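Local coordinates for protein endoglucanase (Clostridium thermocellum, PDB 2YIK) that probably hydrolyses internal beta-1,4-glucosidic bonds of cellulose, as a family 9 glycoside hydrolase whose catalytic domain binds calcium and zinc ions, at residues A[288-291]-A[295-298]; A[427-432]-A[440-445]; A[90-95]-A[208-213]; A[312-317]-A[385-390]. All coordinates share one frame; numbering follows the deposited sequence.

The four contacts are spread over the helix-rich catalytic domain and follow one another along the chain, contact 3 closing first, then contacts 1, 4 and 2. Contacts 2 and 3 are the farthest apart, about 49 Å between centres and on opposite sides of the middle of the chain. Contact 4 lies between contacts 1 and 2: its nearest atoms are about 7 Å from those of contact 1 and about 7 Å from those of contact 2, without touching either. None includes H451, the predicted active-site residue. A bound calcium lies about 10 Å from the side chain of W314, and one about 11 Å from that of Y290.

Contact 1 of 4, residues A[288-291]-A[295-298]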
loop_
_atom_site.group_PDB
_atom_site.type_symbol
_atom_site.label_atom_id
_atom_site.label_comp_id
_atom_site.label_asym_id
_atom_site.label_seq_id
_atom_site.Cartn_x
_atom_site.Cartn_y
_atom_site.Cartn_z
ATOM N N TRP A 288 3.218 13.082 -6.732
ATOM C CA TRP A 288 1.982 12.650 -7.368
ATOM C C TRP A 288 1.041 13.818 -7.629
ATOM O O TRP A 288 0.331 13.836 -8.635
ATOM C CB TRP A 288 1.267 11.602 -6.517
ATOM C CG TRP A 288 1.834 10.228 -6.682
ATOM C CD1 TRP A 288 2.653 9.564 -5.813
ATOM C CD2 TRP A 288 1.639 9.354 -7.802
ATOM N NE1 TRP A 288 2.976 8.325 -6.319
ATOM C CE2 TRP A 288 2.369 8.171 -7.532
ATOM C CE3 TRP A 288 0.914 9.453 -8.996
ATOM C CZ2 TRP A 288 2.394 7.094 -8.430
ATOM C CZ3 TRP A 288 0.940 8.380 -9.886
ATOM C CH2 TRP A 288 1.674 7.215 -9.594
ATOM N N LEU A 289 1.026 14.783 -6.716
ATOM C CA LEU A 289 0.173 15.947 -6.890
ATOM C C LEU A 289 0.665 16.822 -8.042
ATOM O O LEU A 289 -0.139 17.474 -8.708
ATOM C CB LEU A 289 0.091 16.752 -5.590
ATOM C CG LEU A 289 -0.904 16.155 -4.585
ATOM C CD1 LEU A 289 -0.676 16.731 -3.207
ATOM C CD2 LEU A 289 -2.333 16.418 -5.060
ATOM N N TYR A 290 1.975 16.836 -8.291
ATOM C CA TYR A 290 2.477 17.637 -9.402
ATOM C C TYR A 290 2.059 16.925 -10.679
ATOM O O TYR A 290 1.638 17.558 -11.646
ATOM C CB TYR A 290 3.999 17.776 -9.382
ATOM C CG TYR A 290 4.515 18.576 -10.565
ATOM C CD1 TYR A 290 4.455 19.974 -10.574
ATOM C CD2 TYR A 290 4.997 17.934 -11.708
ATOM C CE1 TYR A 290 4.859 20.710 -11.697
ATOM C CE2 TYR A 290 5.400 18.657 -12.829
ATOM C CZ TYR A 290 5.330 20.042 -12.817
ATOM O OH TYR A 290 5.741 20.742 -13.928
ATOM N N LEU A 291 2.163 15.598 -10.665
ATOM C CA LEU A 291 1.788 14.785 -11.814
ATOM C C LEU A 291 0.310 15.021 -12.143
ATOM O O LEU A 291 -0.075 15.097 -13.309
ATOM C CB LEU A 291 2.045 13.306 -11.494
ATOM C CG LEU A 291 2.360 12.312 -12.619
ATOM C CD1 LEU A 291 3.449 12.866 -13.525
ATOM C CD2 LEU A 291 2.804 10.977 -12.005
ATOM N N ASN A 295 0.992 21.975 -10.991
ATOM C CA ASN A 295 1.143 23.158 -10.140
ATOM C C ASN A 295 2.597 23.085 -9.584
ATOM O O ASN A 295 2.951 22.205 -8.752
ATOM C CB ASN A 295 0.138 23.121 -8.962
ATOM C CG ASN A 295 0.187 24.392 -8.073
ATOM O OD1 ASN A 295 1.202 25.127 -8.016
ATOM N ND2 ASN A 295 -0.902 24.629 -7.352
ATOM N N GLU A 296 3.418 24.024 -10.039
ATOM C CA GLU A 296 4.801 24.072 -9.646
ATOM C C GLU A 296 5.063 24.061 -8.147
ATOM O O GLU A 296 6.139 23.657 -7.709
ATOM C CB GLU A 296 5.471 25.290 -10.275
ATOM C CG GLU A 296 5.636 25.204 -11.794
ATOM C CD GLU A 296 6.445 23.986 -12.243
ATOM O OE1 GLU A 296 7.405 23.608 -11.533
ATOM O OE2 GLU A 296 6.134 23.413 -13.317
ATOM N N HIS A 297 4.093 24.515 -7.366
ATOM C CA HIS A 297 4.242 24.550 -5.917
ATOM C C HIS A 297 4.546 23.161 -5.346
ATOM O O HIS A 297 5.361 23.017 -4.433
ATOM C CB HIS A 297 2.966 25.096 -5.276
ATOM C CG HIS A 297 2.940 24.967 -3.788
ATOM N ND1 HIS A 297 3.767 25.697 -2.958
ATOM C CD2 HIS A 297 2.207 24.169 -2.974
ATOM C CE1 HIS A 297 3.544 25.356 -1.704
ATOM N NE2 HIS A 297 2.603 24.429 -1.685
ATOM N N TYR A 298 3.879 22.145 -5.884
ATOM C CA TYR A 298 4.086 20.783 -5.418
ATOM C C TYR A 298 5.482 20.289 -5.741
ATOM O O TYR A 298 6.111 19.620 -4.920
ATOM C CB TYR A 298 3.039 19.851 -6.027
ATOM C CG TYR A 298 1.653 20.153 -5.523
ATOM C CD1 TYR A 298 1.369 20.106 -4.159
ATOM C CD2 TYR A 298 0.628 20.505 -6.401
ATOM C CE1 TYR A 298 0.098 20.409 -3.676
ATOM C CE2 TYR A 298 -0.647 20.806 -5.934
ATOM C CZ TYR A 298 -0.905 20.755 -4.570
ATOM O OH TYR A 298 -2.164 21.052 -4.111
#
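L289 covers one face of the Y298 ring, its CB 3.8 Å from the ring centroid and only 11° off the ring normal, a CH-pi contact over the middle of that face. The CD1 methyl of L289 extends the cover toward the hydroxyl end, reaching Y298 CE1 at 3.8 Å. Y290 uses the edge of its ring instead, against N295 and E296 at the start of helix 296-305. The ring swings across so that Y290 CD1 comes within 3.2 Å of N295 O, close to the ring plane. Beyond it, the Y290 hydroxyl donates to E296 OE2 at 2.8 Å, on the syn side of the carboxylate but 34° out of its plane; ring and carboxylate are turned 65° apart. E296 reaches back to this hydroxyl through a bend at chi2, while its OE1 forms a salt bridge with R346, so both carboxylate oxygens are engaged. N295 is the N-cap of helix 296-305, its OD1 accepting from H297 N at 3.0 Å. The contact thus forms the corner of a helical hairpin, helix 279-293 turning into helix 296-305. On one flank L289 also packs on helices 216-233 and 238-257, where F252 meets the Y298 ring edge to face; Y290 rests on I332 of helix 322-336.

Contact 2 of 4, residues A[427-432]-A[440-445]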
loop_
_atom_site.group_PDB
_atom_site.type_symbol
_atom_site.label_atom_id
_atom_site.label_comp_id
_atom_site.label_asym_id
_atom_site.label_seq_id
_atom_site.Cartn_x
_atom_site.Cartn_y
_atom_site.Cartn_z
ATOM N N TYR A 427 11.000 -17.722 -8.509
ATOM C CA TYR A 427 11.448 -18.366 -7.269
ATOM C C TYR A 427 10.261 -18.385 -6.310
ATOM O O TYR A 427 9.943 -19.419 -5.713
ATOM C CB TYR A 427 12.609 -17.601 -6.603
ATOM C CG TYR A 427 12.998 -18.130 -5.218
ATOM C CD1 TYR A 427 12.190 -17.885 -4.110
ATOM C CD2 TYR A 427 14.154 -18.901 -5.024
ATOM C CE1 TYR A 427 12.508 -18.393 -2.845
ATOM C CE2 TYR A 427 14.486 -19.413 -3.754
ATOM C CZ TYR A 427 13.653 -19.156 -2.671
ATOM O OH TYR A 427 13.927 -19.669 -1.415
ATOM N N LEU A 428 9.604 -17.239 -6.158
ATOM C CA LEU A 428 8.465 -17.153 -5.254
ATOM C C LEU A 428 7.289 -18.024 -5.689
ATOM O O LEU A 428 6.480 -18.427 -4.858
ATOM C CB LEU A 428 8.019 -15.693 -5.084
ATOM C CG LEU A 428 8.954 -14.830 -4.221
ATOM C CD1 LEU A 428 8.529 -13.363 -4.296
ATOM C CD2 LEU A 428 8.929 -15.323 -2.780
ATOM N N LEU A 429 7.196 -18.329 -6.980
ATOM C CA LEU A 429 6.110 -19.170 -7.465
ATOM C C LEU A 429 6.440 -20.664 -7.368
ATOM O O LEU A 429 5.617 -21.502 -7.721
ATOM C CB LEU A 429 5.746 -18.797 -8.912
ATOM C CG LEU A 429 5.092 -17.419 -9.110
ATOM C CD1 LEU A 429 4.779 -17.198 -10.587
ATOM C CD2 LEU A 429 3.813 -17.327 -8.278
ATOM N N GLY A 430 7.641 -21.000 -6.899
ATOM C CA GLY A 430 7.988 -22.409 -6.768
ATOM C C GLY A 430 9.347 -22.882 -7.266
ATOM O O GLY A 430 9.743 -24.010 -6.978
ATOM N N LYS A 431 10.058 -22.043 -8.013
ATOM C CA LYS A 431 11.372 -22.405 -8.540
ATOM C C LYS A 431 12.411 -22.199 -7.424
ATOM O O LYS A 431 13.256 -21.301 -7.492
ATOM C CB LYS A 431 11.682 -21.531 -9.756
ATOM C CG LYS A 431 12.798 -22.033 -10.638
ATOM C CD LYS A 431 12.683 -21.436 -12.037
ATOM C CE LYS A 431 13.878 -21.828 -12.894
ATOM N NZ LYS A 431 13.961 -21.015 -14.140
ATOM N N ASN A 432 12.332 -23.046 -6.400
ATOM C CA ASN A 432 13.210 -22.959 -5.240
ATOM C C ASN A 432 13.491 -24.338 -4.632
ATOM O O ASN A 432 12.895 -25.333 -5.037
ATOM C CB ASN A 432 12.565 -22.048 -4.194
ATOM C CG ASN A 432 11.170 -22.507 -3.799
ATOM O OD1 ASN A 432 10.994 -23.592 -3.237
ATOM N ND2 ASN A 432 10.168 -21.679 -4.091
ATOM N N VAL A 440 -0.545 -18.260 -1.660
ATOM C CA VAL A 440 -1.500 -19.314 -1.345
ATOM C C VAL A 440 -2.630 -19.509 -2.358
ATOM O O VAL A 440 -3.150 -18.551 -2.934
ATOM C CB VAL A 440 -2.056 -19.189 0.128
ATOM C CG1 VAL A 440 -1.594 -17.903 0.771
ATOM C CG2 VAL A 440 -3.560 -19.325 0.151
ATOM N N GLY A 441 -2.962 -20.779 -2.592
ATOM C CA GLY A 441 -4.028 -21.145 -3.515
ATOM C C GLY A 441 -3.681 -21.126 -4.992
ATOM O O GLY A 441 -4.471 -21.555 -5.826
ATOM N N TYR A 442 -2.489 -20.644 -5.322
ATOM C CA TYR A 442 -2.056 -20.543 -6.710
ATOM C C TYR A 442 -1.765 -21.879 -7.377
ATOM O O TYR A 442 -2.014 -22.055 -8.573
ATOM C CB TYR A 442 -0.796 -19.679 -6.793
ATOM C CG TYR A 442 -0.283 -19.431 -8.198
ATOM C CD1 TYR A 442 -0.838 -18.430 -8.994
ATOM C CD2 TYR A 442 0.771 -20.182 -8.725
ATOM C CE1 TYR A 442 -0.358 -18.175 -10.275
ATOM C CE2 TYR A 442 1.261 -19.937 -10.011
ATOM C CZ TYR A 442 0.692 -18.929 -10.775
ATOM O OH TYR A 442 1.183 -18.653 -12.029
ATOM N N SER A 443 -1.244 -22.822 -6.602
ATOM C CA SER A 443 -0.863 -24.111 -7.154
ATOM C C SER A 443 -0.983 -25.203 -6.095
ATOM O O SER A 443 -1.189 -24.906 -4.917
ATOM C CB SER A 443 0.582 -23.999 -7.646
ATOM O OG SER A 443 0.967 -25.132 -8.402
ATOM N N SER A 444 -0.856 -26.466 -6.500
ATOM C CA SER A 444 -0.953 -27.551 -5.529
ATOM C C SER A 444 0.216 -27.490 -4.553
ATOM O O SER A 444 0.115 -27.986 -3.431
ATOM C CB SER A 444 -0.980 -28.922 -6.225
ATOM O OG SER A 444 0.103 -29.081 -7.129
ATOM N N ASN A 445 1.321 -26.874 -4.968
ATOM C CA ASN A 445 2.483 -26.769 -4.092
ATOM C C ASN A 445 2.589 -25.443 -3.332
ATOM O O ASN A 445 3.663 -25.093 -2.852
ATOM C CB ASN A 445 3.779 -27.008 -4.881
ATOM C CG ASN A 445 3.971 -26.013 -6.007
ATOM O OD1 ASN A 445 5.097 -25.584 -6.287
ATOM N ND2 ASN A 445 2.876 -25.650 -6.671
#
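The backbones of L429 and Y442 stay well apart, 8.3 Å between their CA atoms, and G430 comes nearest N445, at 7.5 Å between CA atoms. Side chains therefore bridge most of the gap, and the main bridge is L429 on Y442. The L429 methyl CD2 stands over one face of the phenol ring, offset toward the rim, 4.2 Å from the centroid and 18° off the normal, a CH-pi contact. It lies nearest CE2 of Y442, while the other methyl, CD1, comes alongside the hydroxyl oxygen. The anti chi1 of Y442 (-177°) sends the ring out toward L429, whose methyl meets it on that face. The hydroxyl is held by N39 O, and K42 makes a cation-pi contact with the ring, so the N-terminal part of the chain helps to fix the tyrosine. L429 itself sits where helix 416-428 ends. G430 leaves helical geometry with phi 134° and completes a Schellman motif; at these backbone angles a CB would press on the preceding carbonyl, which accounts for glycine here. The glycine lies beside N445, a looser second touch between the segments. The helix end is further tied by Y427 O, which accepts from G430 N at 3.0 Å and from N432 ND2 at 2.8 Å. The N432 amide is nearly coplanar with this second bond, and ND2 also donates to R436 O in the loop that leads on to 440-445.

Contact 3 of 4, residues A[90-95]-A[208-213]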
loop_
_atom_site.group_PDB
_atom_site.type_symbol
_atom_site.label_atom_id
_atom_site.label_comp_id
_atom_site.label_asym_id
_atom_site.label_seq_id
_atom_site.Cartn_x
_atom_site.Cartn_y
_atom_site.Cartn_z
ATOM N N ASP A 90 -11.587 16.564 24.730
ATOM C CA ASP A 90 -12.940 17.064 24.975
ATOM C C ASP A 90 -13.081 18.445 24.333
ATOM O O ASP A 90 -14.099 18.763 23.723
ATOM C CB ASP A 90 -13.217 17.222 26.475
ATOM C CG ASP A 90 -13.421 15.904 27.188
ATOM O OD1 ASP A 90 -13.789 14.902 26.533
ATOM O OD2 ASP A 90 -13.234 15.878 28.428
ATOM N N GLY A 91 -12.050 19.264 24.499
ATOM C CA GLY A 91 -12.063 20.610 23.951
ATOM C C GLY A 91 -12.110 20.662 22.432
ATOM O O GLY A 91 -12.811 21.489 21.851
ATOM N N PHE A 92 -11.355 19.780 21.789
ATOM C CA PHE A 92 -11.333 19.734 20.336
ATOM C C PHE A 92 -12.702 19.328 19.816
ATOM O O PHE A 92 -13.228 19.948 18.901
ATOM C CB PHE A 92 -10.298 18.733 19.837
ATOM C CG PHE A 92 -10.143 18.739 18.351
ATOM C CD1 PHE A 92 -9.327 19.682 17.732
ATOM C CD2 PHE A 92 -10.867 17.854 17.565
ATOM C CE1 PHE A 92 -9.237 19.748 16.347
ATOM C CE2 PHE A 92 -10.787 17.910 16.174
ATOM C CZ PHE A 92 -9.969 18.863 15.564
ATOM N N ILE A 93 -13.271 18.276 20.396
ATOM C CA ILE A 93 -14.596 17.807 19.989
ATOM C C ILE A 93 -15.638 18.907 20.222
ATOM O O ILE A 93 -16.508 19.148 19.381
ATOM C CB ILE A 93 -15.029 16.547 20.790
ATOM C CG1 ILE A 93 -14.099 15.369 20.478
ATOM C CG2 ILE A 93 -16.465 16.188 20.458
ATOM C CD1 ILE A 93 -14.064 15.006 19.003
ATOM N N SER A 94 -15.533 19.579 21.366
ATOM C CA SER A 94 -16.470 20.639 21.724
ATOM C C SER A 94 -16.484 21.767 20.686
ATOM O O SER A 94 -17.551 22.200 20.253
ATOM C CB SER A 94 -16.123 21.192 23.114
ATOM O OG SER A 94 -17.197 21.951 23.639
ATOM N N SER A 95 -15.303 22.214 20.265
ATOM C CA SER A 95 -15.186 23.296 19.281
ATOM C C SER A 95 -15.484 22.892 17.838
ATOM O O SER A 95 -15.851 23.741 17.026
ATOM C CB SER A 95 -13.779 23.892 19.301
ATOM O OG SER A 95 -13.466 24.483 20.543
ATOM N N PHE A 208 -7.501 9.803 15.647
ATOM C CA PHE A 208 -7.556 10.920 14.715
ATOM C C PHE A 208 -6.363 11.852 14.736
ATOM O O PHE A 208 -5.803 12.122 15.796
ATOM C CB PHE A 208 -8.798 11.782 15.005
ATOM C CG PHE A 208 -10.110 11.061 14.845
ATOM C CD1 PHE A 208 -10.468 10.023 15.699
ATOM C CD2 PHE A 208 -11.002 11.436 13.841
ATOM C CE1 PHE A 208 -11.686 9.367 15.555
ATOM C CE2 PHE A 208 -12.222 10.785 13.692
ATOM C CZ PHE A 208 -12.564 9.751 14.549
ATOM N N ILE A 209 -5.981 12.348 13.560
ATOM C CA ILE A 209 -4.904 13.329 13.473
ATOM C C ILE A 209 -5.634 14.668 13.469
ATOM O O ILE A 209 -6.654 14.843 12.796
ATOM C CB ILE A 209 -4.052 13.215 12.184
ATOM C CG1 ILE A 209 -3.126 12.006 12.279
ATOM C CG2 ILE A 209 -3.183 14.466 12.014
ATOM C CD1 ILE A 209 -3.459 10.926 11.301
ATOM N N THR A 210 -5.080 15.604 14.220
ATOM C CA THR A 210 -5.638 16.926 14.413
ATOM C C THR A 210 -4.494 17.935 14.252
ATOM O O THR A 210 -3.329 17.543 14.243
ATOM C CB THR A 210 -6.244 16.938 15.843
ATOM O OG1 THR A 210 -7.657 16.724 15.767
ATOM C CG2 THR A 210 -5.917 18.182 16.574
ATOM N N LYS A 211 -4.808 19.220 14.122
ATOM C CA LYS A 211 -3.753 20.216 13.982
ATOM C C LYS A 211 -2.983 20.363 15.301
ATOM O O LYS A 211 -1.933 21.004 15.348
ATOM C CB LYS A 211 -4.340 21.573 13.592
ATOM C CG LYS A 211 -4.969 22.347 14.752
ATOM C CD LYS A 211 -5.783 23.531 14.253
ATOM C CE LYS A 211 -4.925 24.522 13.484
ATOM N NZ LYS A 211 -4.236 25.490 14.400
ATOM N N GLU A 212 -3.508 19.762 16.365
ATOM C CA GLU A 212 -2.885 19.861 17.681
ATOM C C GLU A 212 -1.628 19.013 17.886
ATOM O O GLU A 212 -0.879 19.239 18.832
ATOM C CB GLU A 212 -3.937 19.569 18.756
ATOM C CG GLU A 212 -5.123 20.529 18.639
ATOM C CD GLU A 212 -6.110 20.448 19.782
ATOM O OE1 GLU A 212 -6.052 19.485 20.573
ATOM O OE2 GLU A 212 -6.963 21.354 19.882
ATOM N N LYS A 213 -1.388 18.054 16.996
ATOM C CA LYS A 213 -0.193 17.214 17.082
ATOM C C LYS A 213 0.126 16.735 15.663
ATOM O O LYS A 213 -0.770 16.362 14.918
ATOM C CB LYS A 213 -0.430 16.021 18.015
ATOM C CG LYS A 213 0.857 15.411 18.577
ATOM C CD LYS A 213 0.569 14.354 19.648
ATOM C CE LYS A 213 1.855 13.852 20.318
ATOM N NZ LYS A 213 1.601 12.729 21.279
#
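F92 and T210 make the tight part of this contact, meeting from opposite directions. The T210 hydroxyl oxygen OG1 lies over one face of the F92 ring, offset toward the rim and 3.2 Å from CZ. The rotation of the threonine side chain is not secure, because its methyl is modelled too close to the backbone of E212. F92 leaves its helix in the extended direction, with chi1 at -175°, which carries the ring toward the turn. T210 OG1 is buried here with no polar partner in the model, and the pi face of F92 is what it meets.

The solvent side is looser. E212 runs extended beyond CG from the exposed turn and brings OE2 to the rim of the same ring, 3.6 Å from F92 CD1 and near the ring plane. The carboxylate stands at 81° to the ring, almost perpendicular. An oxygen in this place is directed at the ring hydrogens, which would give at most a mild attraction. One phenylalanine thus receives a hydroxyl over its face and a carboxylate at its edge. Both partners belong to a type I beta turn from T210 to K213, closed by a weak backbone bond from K213 N to T210 O.

In the fold, the contact sets the first turns of helix 90-100 against the chain as it leaves strand 206-209. That strand pairs antiparallel with strand 177-184, whose V178 also touches F92, and the chain then runs on into helix 216-233, on which I209 packs.

Contact 4 of 4, residues A[312-317]-A[385-390]; sequences PGWIHC and VFLNQW
Apolar packing carries most of this contact, through L387 and the indole of W314. The L387 methyl CD2 stands over one face of the six-membered ring, 3.8 Å from its centroid and 13° off the normal, a CH-pi contact. Within that ring it lies nearest W314 CZ2, while the second methyl, CD1, comes 4.1 Å from CZ3, so the leucine fork covers the benzo part of the indole. The two side chains cross at about a right angle. The trans chi1 of L387 (178°) directs this fork toward the indole. A looser apolar touch follows on the buried side, where I315 CG2 is 4.4 Å from L387 CD2.

Both segments are irregular loops joining helices: 312-317 lies in the loop from helix 296-305 to helix 322-336, and the loop from helix 363-373 to helix 392-408 contains 385-390. The contact therefore brings together two interhelical loops of the (alpha/alpha)6 barrel, the fold of family 9 catalytic domains. I315 packs down onto helices 363-373 and 392-408, whereas W314 lies exposed.

The polar component is slight. N388 brings ND2 to the outer end of the indole, 3.9 Å from W314 CH2, its amide turned 38° from the ring plane. The other end of that amide bonds within its own segment, in an Asx turn: N388 OD1 accepts from W390 N at 3.2 Å, the donor lying in the carbonyl plane on a lone pair. This bond limits the amide's rotation while ND2 lies against the indole, and N388 also touches Y395 of helix 392-408.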
loop_
_atom_site.group_PDB
_atom_site.type_symbol
_atom_site.label_atom_id
_atom_site.label_comp_id
_atom_site.label_asym_id
_atom_site.label_seq_id
_atom_site.Cartn_x
_atom_site.Cartn_y
_atom_site.Cartn_z
ATOM N N PRO A 312 18.595 4.388 -3.148
ATOM C CA PRO A 312 19.403 3.154 -3.208
ATOM C C PRO A 312 19.583 2.350 -1.932
ATOM O O PRO A 312 19.933 1.163 -1.976
ATOM C CB PRO A 312 20.759 3.641 -3.733
ATOM C CG PRO A 312 20.506 5.038 -4.236
ATOM C CD PRO A 312 19.439 5.580 -3.339
ATOM N N GLY A 313 19.318 3.019 -0.815
ATOM C CA GLY A 313 19.487 2.438 0.499
ATOM C C GLY A 313 18.670 1.250 0.910
ATOM O O GLY A 313 19.220 0.181 1.182
ATOM N N TRP A 314 17.362 1.467 0.934
ATOM C CA TRP A 314 16.352 0.490 1.327
ATOM C C TRP A 314 15.547 0.107 0.070
ATOM O O TRP A 314 16.089 0.207 -1.046
ATOM C CB TRP A 314 15.468 1.189 2.399
ATOM C CG TRP A 314 14.892 0.252 3.400
ATOM C CD1 TRP A 314 13.571 0.040 3.652
ATOM C CD2 TRP A 314 15.612 -0.645 4.258
ATOM N NE1 TRP A 314 13.415 -0.931 4.613
ATOM C CE2 TRP A 314 14.653 -1.366 5.005
ATOM C CE3 TRP A 314 16.975 -0.901 4.473
ATOM C CZ2 TRP A 314 15.010 -2.336 5.939
ATOM C CZ3 TRP A 314 17.331 -1.872 5.410
ATOM C CH2 TRP A 314 16.352 -2.571 6.133
ATOM N N ILE A 315 14.282 -0.318 0.194
ATOM C CA ILE A 315 13.448 -0.516 -0.985
ATOM C C ILE A 315 12.035 0.049 -0.654
ATOM O O ILE A 315 11.785 0.452 0.488
ATOM C CB ILE A 315 13.539 -2.013 -1.639
ATOM C CG1 ILE A 315 12.762 -2.000 -2.960
ATOM C CG2 ILE A 315 13.178 -3.075 -0.662
ATOM C CD1 ILE A 315 13.723 -2.383 -4.072
ATOM N N HIS A 316 11.160 0.168 -1.643
ATOM C CA HIS A 316 9.851 0.747 -1.401
ATOM C C HIS A 316 9.069 -0.091 -0.364
ATOM O O HIS A 316 8.930 -1.291 -0.544
ATOM C CB HIS A 316 9.130 0.835 -2.759
ATOM C CG HIS A 316 7.840 1.575 -2.732
ATOM N ND1 HIS A 316 7.748 2.948 -2.725
ATOM C CD2 HIS A 316 6.547 1.123 -2.788
ATOM C CE1 HIS A 316 6.480 3.318 -2.786
ATOM N NE2 HIS A 316 5.741 2.219 -2.826
ATOM N N CYS A 317 8.563 0.524 0.710
ATOM C CA CYS A 317 7.788 -0.209 1.729
ATOM C C CYS A 317 6.998 0.773 2.594
ATOM O O CYS A 317 7.266 1.972 2.557
ATOM C CB CYS A 317 8.705 -1.051 2.620
ATOM S SG CYS A 317 9.916 -0.093 3.542
ATOM N N VAL A 385 16.722 -13.028 -3.551
ATOM C CA VAL A 385 17.287 -11.820 -2.940
ATOM C C VAL A 385 16.499 -11.508 -1.666
ATOM O O VAL A 385 15.316 -11.171 -1.692
ATOM C CB VAL A 385 17.308 -10.628 -3.924
ATOM C CG1 VAL A 385 18.052 -9.459 -3.299
ATOM C CG2 VAL A 385 18.015 -11.045 -5.224
ATOM N N PHE A 386 17.214 -11.627 -0.556
ATOM C CA PHE A 386 16.706 -11.507 0.810
ATOM C C PHE A 386 17.253 -10.291 1.587
ATOM O O PHE A 386 18.437 -10.263 1.913
ATOM C CB PHE A 386 17.123 -12.824 1.482
ATOM C CG PHE A 386 16.616 -13.032 2.870
ATOM C CD1 PHE A 386 17.359 -12.599 3.963
ATOM C CD2 PHE A 386 15.451 -13.762 3.094
ATOM C CE1 PHE A 386 16.960 -12.899 5.264
ATOM C CE2 PHE A 386 15.039 -14.071 4.386
ATOM C CZ PHE A 386 15.796 -13.639 5.477
ATOM N N LEU A 387 16.410 -9.297 1.885
ATOM C CA LEU A 387 16.865 -8.119 2.649
ATOM C C LEU A 387 16.984 -8.530 4.118
ATOM O O LEU A 387 18.049 -8.417 4.727
ATOM C CB LEU A 387 15.887 -6.946 2.502
ATOM C CG LEU A 387 16.222 -5.673 3.290
ATOM C CD1 LEU A 387 17.647 -5.223 3.009
ATOM C CD2 LEU A 387 15.240 -4.582 2.909
ATOM N N ASN A 388 15.876 -8.986 4.689
ATOM C CA ASN A 388 15.856 -9.502 6.053
ATOM C C ASN A 388 14.670 -10.459 6.188
ATOM O O ASN A 388 13.855 -10.578 5.267
ATOM C CB ASN A 388 15.853 -8.378 7.116
ATOM C CG ASN A 388 14.658 -7.457 7.024
ATOM O OD1 ASN A 388 13.514 -7.898 7.107
ATOM N ND2 ASN A 388 14.921 -6.160 6.878
ATOM N N GLN A 389 14.573 -11.152 7.316
ATOM C CA GLN A 389 13.518 -12.150 7.518
ATOM C C GLN A 389 12.070 -11.717 7.702
ATOM O O GLN A 389 11.162 -12.536 7.537
ATOM C CB GLN A 389 13.888 -13.045 8.695
ATOM C CG GLN A 389 14.055 -12.275 9.994
ATOM C CD GLN A 389 14.600 -13.144 11.111
ATOM O OE1 GLN A 389 13.847 -13.795 11.836
ATOM N NE2 GLN A 389 15.917 -13.170 11.245
ATOM N N TRP A 390 11.837 -10.461 8.063
ATOM C CA TRP A 390 10.471 -10.013 8.268
ATOM C C TRP A 390 9.862 -9.481 6.973
ATOM O O TRP A 390 10.058 -8.323 6.599
ATOM C CB TRP A 390 10.446 -8.970 9.389
ATOM C CG TRP A 390 11.085 -9.517 10.655
ATOM C CD1 TRP A 390 10.499 -10.324 11.599
ATOM C CD2 TRP A 390 12.450 -9.347 11.069
ATOM N NE1 TRP A 390 11.419 -10.664 12.570
ATOM C CE2 TRP A 390 12.623 -10.078 12.268
ATOM C CE3 TRP A 390 13.546 -8.652 10.539
ATOM C CZ2 TRP A 390 13.850 -10.129 12.948
ATOM C CZ3 TRP A 390 14.767 -8.704 11.216
ATOM C CH2 TRP A 390 14.907 -9.437 12.406
#